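Local coordinates for factor H binding protein (Treponema denticola, PDB 3R15) that probably binds the complement regulator factor H at the surface of this oral spirochete, at residues A[17-29]-A[54-66]. Sequence-based numbering, arbitrary orientation.
Sequences KMNTAQKAHYEKF and INTEALALDYQIV
Q22 and L61 meet where the capping box that starts helix 20-36 faces the Schellman motif that ends helix 44-59, and H25 and Y63 meet one turn further into helix 20-36; the axes of segments 20-29 and 54-59 run nearly antiparallel, at 166°, beside the two-stranded antiparallel sheet of this small alpha+beta domain. The H25 ring is gripped at both nitrogens, each partner lying at its edge. ND1 of H25 pairs with OH of Y63 at 2.8 Å, and the two rings meet rim to rim with planes 80° apart. At its other nitrogen, NE2, H25 donates to OE1 of E57 at 3.0 Å, reaching the carboxylate on its anti side. With CG anti to the backbone N (chi1 -176°), the imidazole extends toward helix 54-59, and these two bonds fix its rotation. CD1 of L61 packs against CB of H25 at 3.5 Å, while CD1 of I54 touches CE1 of the ring.

Deeper in, CD1 of F29 touches CG1 of I54 at 3.7 Å, with CG2 of I54 over one ring face, offset toward the rim, and CD2 of F29 lies 3.7 Å from CD1 of I65. That same methyl meets the edge of the Y26 ring, whose OH bonds to the backbone of F87 in the neighbouring strand. CE of M18 sits over a face of the Y63 ring.

At the helix ends, D62, with positive phi, is the C-prime residue of the Schellman motif, in which N of Y63 reaches O of A58 and N of D62 reaches O of L59. N19 OD1 caps N of Q22, and OE1 of Q22 returns the favour by accepting from N of N19. The same amide's NE2 donates to O of L61 at 2.9 Å, in the carbonyl plane, and a water joins that oxygen to ND2 of N19.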
loop_
_atom_site.group_PDB
_atom_site.type_symbol
_atom_site.label_atom_id
_atom_site.label_comp_id
_atom_site.label_asym_id
_atom_site.label_seq_id
_atom_site.Cartn_x
_atom_site.Cartn_y
_atom_site.Cartn_z
ATOM N N LYS A 17 9.838 -10.688 8.726
ATOM C CA LYS A 17 8.891 -11.590 9.377
ATOM C C LYS A 17 7.925 -12.175 8.352
ATOM O O LYS A 17 7.278 -13.201 8.598
ATOM N N MET A 18 7.834 -11.518 7.199
ATOM C CA MET A 18 6.877 -11.912 6.170
ATOM C C MET A 18 7.413 -13.005 5.274
ATOM O O MET A 18 8.604 -13.053 4.986
ATOM C CB MET A 18 6.497 -10.716 5.309
ATOM C CG MET A 18 5.496 -9.795 5.955
ATOM S SD MET A 18 5.592 -8.181 5.189
ATOM C CE MET A 18 4.901 -8.474 3.556
ATOM N N ASN A 19 6.513 -13.866 4.819
ATOM C CA ASN A 19 6.885 -14.939 3.914
ATOM C C ASN A 19 6.897 -14.447 2.472
ATOM O O ASN A 19 6.549 -13.292 2.201
ATOM C CB ASN A 19 5.975 -16.161 4.098
ATOM C CG ASN A 19 4.524 -15.889 3.731
ATOM O OD1 ASN A 19 4.231 -15.240 2.732
ATOM N ND2 ASN A 19 3.607 -16.415 4.536
ATOM N N THR A 20 7.299 -15.310 1.547
ATOM C CA THR A 20 7.463 -14.877 0.162
ATOM C C THR A 20 6.149 -14.450 -0.497
ATOM O O THR A 20 6.145 -13.548 -1.334
ATOM C CB THR A 20 8.212 -15.931 -0.703
ATOM O OG1 THR A 20 7.399 -17.104 -0.871
ATOM C CG2 THR A 20 9.518 -16.305 -0.032
ATOM N N ALA A 21 5.045 -15.098 -0.129
ATOM C CA ALA A 21 3.748 -14.796 -0.729
ATOM C C ALA A 21 3.274 -13.418 -0.282
ATOM O O ALA A 21 2.744 -12.631 -1.071
ATOM C CB ALA A 21 2.729 -15.850 -0.320
ATOM N N GLN A 22 3.458 -13.145 1.002
ATOM C CA GLN A 22 3.077 -11.862 1.566
ATOM C C GLN A 22 3.911 -10.756 0.938
ATOM O O GLN A 22 3.383 -9.734 0.520
ATOM C CB GLN A 22 3.254 -11.884 3.080
ATOM C CG GLN A 22 2.341 -12.897 3.755
ATOM C CD GLN A 22 2.687 -13.151 5.218
ATOM O OE1 GLN A 22 3.847 -13.055 5.622
ATOM N NE2 GLN A 22 1.665 -13.477 6.023
ATOM N N LYS A 23 5.217 -10.982 0.839
ATOM C CA LYS A 23 6.116 -9.972 0.283
ATOM C C LYS A 23 5.854 -9.704 -1.191
ATOM O O LYS A 23 5.974 -8.565 -1.652
ATOM C CB LYS A 23 7.578 -10.384 0.509
ATOM C CG LYS A 23 8.596 -9.314 0.116
ATOM N N ALA A 24 5.509 -10.748 -1.937
ATOM C CA ALA A 24 5.233 -10.603 -3.362
ATOM C C ALA A 24 3.980 -9.767 -3.572
ATOM O O ALA A 24 3.931 -8.898 -4.447
ATOM C CB ALA A 24 5.084 -11.972 -4.024
ATOM N N HIS A 25 2.968 -10.039 -2.761
ATOM C CA HIS A 25 1.712 -9.308 -2.852
ATOM C C HIS A 25 1.917 -7.848 -2.482
ATOM O O HIS A 25 1.413 -6.959 -3.168
ATOM C CB HIS A 25 0.660 -9.939 -1.949
ATOM C CG HIS A 25 -0.688 -9.298 -2.053
ATOM N ND1 HIS A 25 -1.147 -8.380 -1.134
ATOM C CD2 HIS A 25 -1.684 -9.458 -2.955
ATOM C CE1 HIS A 25 -2.366 -7.992 -1.472
ATOM N NE2 HIS A 25 -2.718 -8.637 -2.569
ATOM N N TYR A 26 2.677 -7.618 -1.414
ATOM C CA TYR A 26 2.943 -6.276 -0.917
ATOM C C TYR A 26 3.754 -5.478 -1.928
ATOM O O TYR A 26 3.428 -4.332 -2.236
ATOM C CB TYR A 26 3.663 -6.335 0.430
ATOM C CG TYR A 26 4.151 -4.996 0.919
ATOM C CD1 TYR A 26 3.263 -4.058 1.428
ATOM C CD2 TYR A 26 5.500 -4.663 0.861
ATOM C CE1 TYR A 26 3.709 -2.822 1.869
ATOM C CE2 TYR A 26 5.958 -3.438 1.303
ATOM C CZ TYR A 26 5.060 -2.519 1.803
ATOM O OH TYR A 26 5.514 -1.302 2.238
ATOM N N GLU A 27 4.799 -6.091 -2.473
ATOM C CA GLU A 27 5.608 -5.387 -3.464
ATOM C C GLU A 27 4.848 -5.110 -4.763
ATOM O O GLU A 27 5.035 -4.062 -5.388
ATOM C CB GLU A 27 6.900 -6.154 -3.723
ATOM C CG GLU A 27 7.912 -5.899 -2.657
ATOM C CD GLU A 27 8.280 -4.418 -2.590
ATOM O OE1 GLU A 27 8.484 -3.803 -3.666
ATOM O OE2 GLU A 27 8.351 -3.863 -1.473
ATOM N N LYS A 28 3.980 -6.037 -5.158
ATOM C CA LYS A 28 3.129 -5.829 -6.323
ATOM C C LYS A 28 2.240 -4.606 -6.086
ATOM O O LYS A 28 2.026 -3.798 -6.985
ATOM C CB LYS A 28 2.285 -7.070 -6.599
ATOM C CG LYS A 28 1.251 -6.905 -7.698
ATOM N N PHE A 29 1.746 -4.467 -4.859
ATOM C CA PHE A 29 0.920 -3.316 -4.510
ATOM C C PHE A 29 1.729 -2.021 -4.551
ATOM O O PHE A 29 1.317 -1.037 -5.172
ATOM C CB PHE A 29 0.286 -3.499 -3.128
ATOM C CG PHE A 29 -0.261 -2.227 -2.554
ATOM C CD1 PHE A 29 -1.396 -1.646 -3.098
ATOM C CD2 PHE A 29 0.369 -1.599 -1.500
ATOM C CE1 PHE A 29 -1.898 -0.456 -2.589
ATOM C CE2 PHE A 29 -0.139 -0.403 -0.984
ATOM C CZ PHE A 29 -1.273 0.156 -1.540
ATOM N N ILE A 54 -7.070 -3.460 -1.040
ATOM C CA ILE A 54 -5.839 -4.249 -0.893
ATOM C C ILE A 54 -5.812 -5.088 0.404
ATOM O O ILE A 54 -5.312 -6.208 0.408
ATOM C CB ILE A 54 -4.561 -3.383 -1.052
ATOM C CG1 ILE A 54 -3.347 -4.263 -1.351
ATOM C CG2 ILE A 54 -4.291 -2.555 0.191
ATOM C CD1 ILE A 54 -3.358 -4.868 -2.758
ATOM N N ASN A 55 -6.368 -4.568 1.496
ATOM C CA ASN A 55 -6.389 -5.343 2.732
ATOM C C ASN A 55 -7.361 -6.504 2.724
ATOM O O ASN A 55 -7.149 -7.500 3.418
ATOM C CB ASN A 55 -6.625 -4.438 3.935
ATOM C CG ASN A 55 -5.357 -3.795 4.404
ATOM O OD1 ASN A 55 -4.285 -4.395 4.328
ATOM N ND2 ASN A 55 -5.461 -2.579 4.901
ATOM N N THR A 56 -8.421 -6.391 1.939
ATOM C CA THR A 56 -9.331 -7.525 1.766
ATOM C C THR A 56 -8.582 -8.666 1.083
ATOM O O THR A 56 -8.707 -9.831 1.476
ATOM C CB THR A 56 -10.565 -7.118 0.961
ATOM O OG1 THR A 56 -11.287 -6.124 1.701
ATOM C CG2 THR A 56 -11.490 -8.343 0.714
ATOM N N GLU A 57 -7.778 -8.329 0.076
ATOM C CA GLU A 57 -6.909 -9.323 -0.568
ATOM C C GLU A 57 -5.825 -9.841 0.383
ATOM O O GLU A 57 -5.579 -11.048 0.471
ATOM C CB GLU A 57 -6.229 -8.742 -1.815
ATOM C CG GLU A 57 -7.136 -8.449 -2.994
ATOM C CD GLU A 57 -6.344 -7.947 -4.198
ATOM O OE1 GLU A 57 -5.121 -8.195 -4.253
ATOM O OE2 GLU A 57 -6.936 -7.304 -5.092
ATOM N N ALA A 58 -5.155 -8.930 1.080
ATOM C CA ALA A 58 -4.017 -9.309 1.919
ATOM C C ALA A 58 -4.463 -10.237 3.048
ATOM O O ALA A 58 -3.711 -11.084 3.532
ATOM C CB ALA A 58 -3.337 -8.068 2.471
ATOM N N LEU A 59 -5.706 -10.062 3.459
ATOM C CA LEU A 59 -6.314 -10.892 4.477
ATOM C C LEU A 59 -6.190 -12.388 4.136
ATOM O O LEU A 59 -5.894 -13.216 4.999
ATOM C CB LEU A 59 -7.771 -10.468 4.584
ATOM C CG LEU A 59 -8.665 -11.165 5.571
ATOM C CD1 LEU A 59 -8.046 -11.158 6.985
ATOM C CD2 LEU A 59 -9.991 -10.416 5.500
ATOM N N ALA A 60 -6.401 -12.723 2.867
ATOM C CA ALA A 60 -6.280 -14.109 2.401
ATOM C C ALA A 60 -4.849 -14.630 2.520
ATOM O O ALA A 60 -4.615 -15.837 2.509
ATOM C CB ALA A 60 -6.775 -14.228 0.969
ATOM N N LEU A 61 -3.890 -13.712 2.636
ATOM C CA LEU A 61 -2.486 -14.073 2.811
ATOM C C LEU A 61 -1.997 -13.828 4.240
ATOM O O LEU A 61 -0.798 -13.869 4.502
ATOM C CB LEU A 61 -1.597 -13.310 1.810
ATOM C CG LEU A 61 -1.990 -13.497 0.342
ATOM C CD1 LEU A 61 -1.272 -12.487 -0.528
ATOM C CD2 LEU A 61 -1.698 -14.923 -0.127
ATOM N N ASP A 62 -2.929 -13.564 5.159
ATOM C CA ASP A 62 -2.614 -13.425 6.582
ATOM C C ASP A 62 -1.719 -12.229 6.948
ATOM O O ASP A 62 -0.965 -12.285 7.915
ATOM C CB ASP A 62 -1.977 -14.716 7.138
ATOM C CG ASP A 62 -2.919 -15.903 7.103
ATOM O OD1 ASP A 62 -4.146 -15.690 7.190
ATOM O OD2 ASP A 62 -2.427 -17.053 6.994
ATOM N N TYR A 63 -1.796 -11.145 6.182
ATOM C CA TYR A 63 -1.124 -9.912 6.587
ATOM C C TYR A 63 -2.014 -8.724 6.250
ATOM O O TYR A 63 -3.026 -8.887 5.582
ATOM C CB TYR A 63 0.277 -9.786 5.945
ATOM C CG TYR A 63 0.307 -9.136 4.577
ATOM C CD1 TYR A 63 -0.138 -9.814 3.439
ATOM C CD2 TYR A 63 0.799 -7.842 4.422
ATOM C CE1 TYR A 63 -0.110 -9.204 2.185
ATOM C CE2 TYR A 63 0.842 -7.235 3.182
ATOM C CZ TYR A 63 0.386 -7.908 2.070
ATOM O OH TYR A 63 0.424 -7.276 0.843
ATOM N N GLN A 64 -1.636 -7.542 6.733
ATOM C CA GLN A 64 -2.357 -6.300 6.446
ATOM C C GLN A 64 -1.361 -5.191 6.155
ATOM O O GLN A 64 -0.207 -5.271 6.556
ATOM C CB GLN A 64 -3.205 -5.888 7.652
ATOM C CG GLN A 64 -4.389 -6.798 7.919
ATOM C CD GLN A 64 -5.483 -6.653 6.879
ATOM O OE1 GLN A 64 -6.388 -5.833 7.023
ATOM N NE2 GLN A 64 -5.410 -7.462 5.827
ATOM N N ILE A 65 -1.818 -4.158 5.456
ATOM C CA ILE A 65 -1.011 -2.966 5.218
ATOM C C ILE A 65 -1.609 -1.847 6.056
ATOM O O ILE A 65 -2.832 -1.652 6.068
ATOM C CB ILE A 65 -1.036 -2.591 3.732
ATOM C CG1 ILE A 65 -0.328 -3.682 2.918
ATOM C CG2 ILE A 65 -0.397 -1.214 3.490
ATOM C CD1 ILE A 65 -0.611 -3.639 1.429
ATOM N N VAL A 66 -0.751 -1.143 6.788
ATOM C CA VAL A 66 -1.202 -0.113 7.709
ATOM C C VAL A 66 -0.719 1.243 7.228
ATOM O O VAL A 66 0.462 1.416 6.940
ATOM C CB VAL A 66 -0.688 -0.379 9.140
ATOM C CG1 VAL A 66 -1.140 0.725 10.081
ATOM C CG2 VAL A 66 -1.193 -1.734 9.641
HETATM O O HOH W 1 0.705 -16.284 3.699
#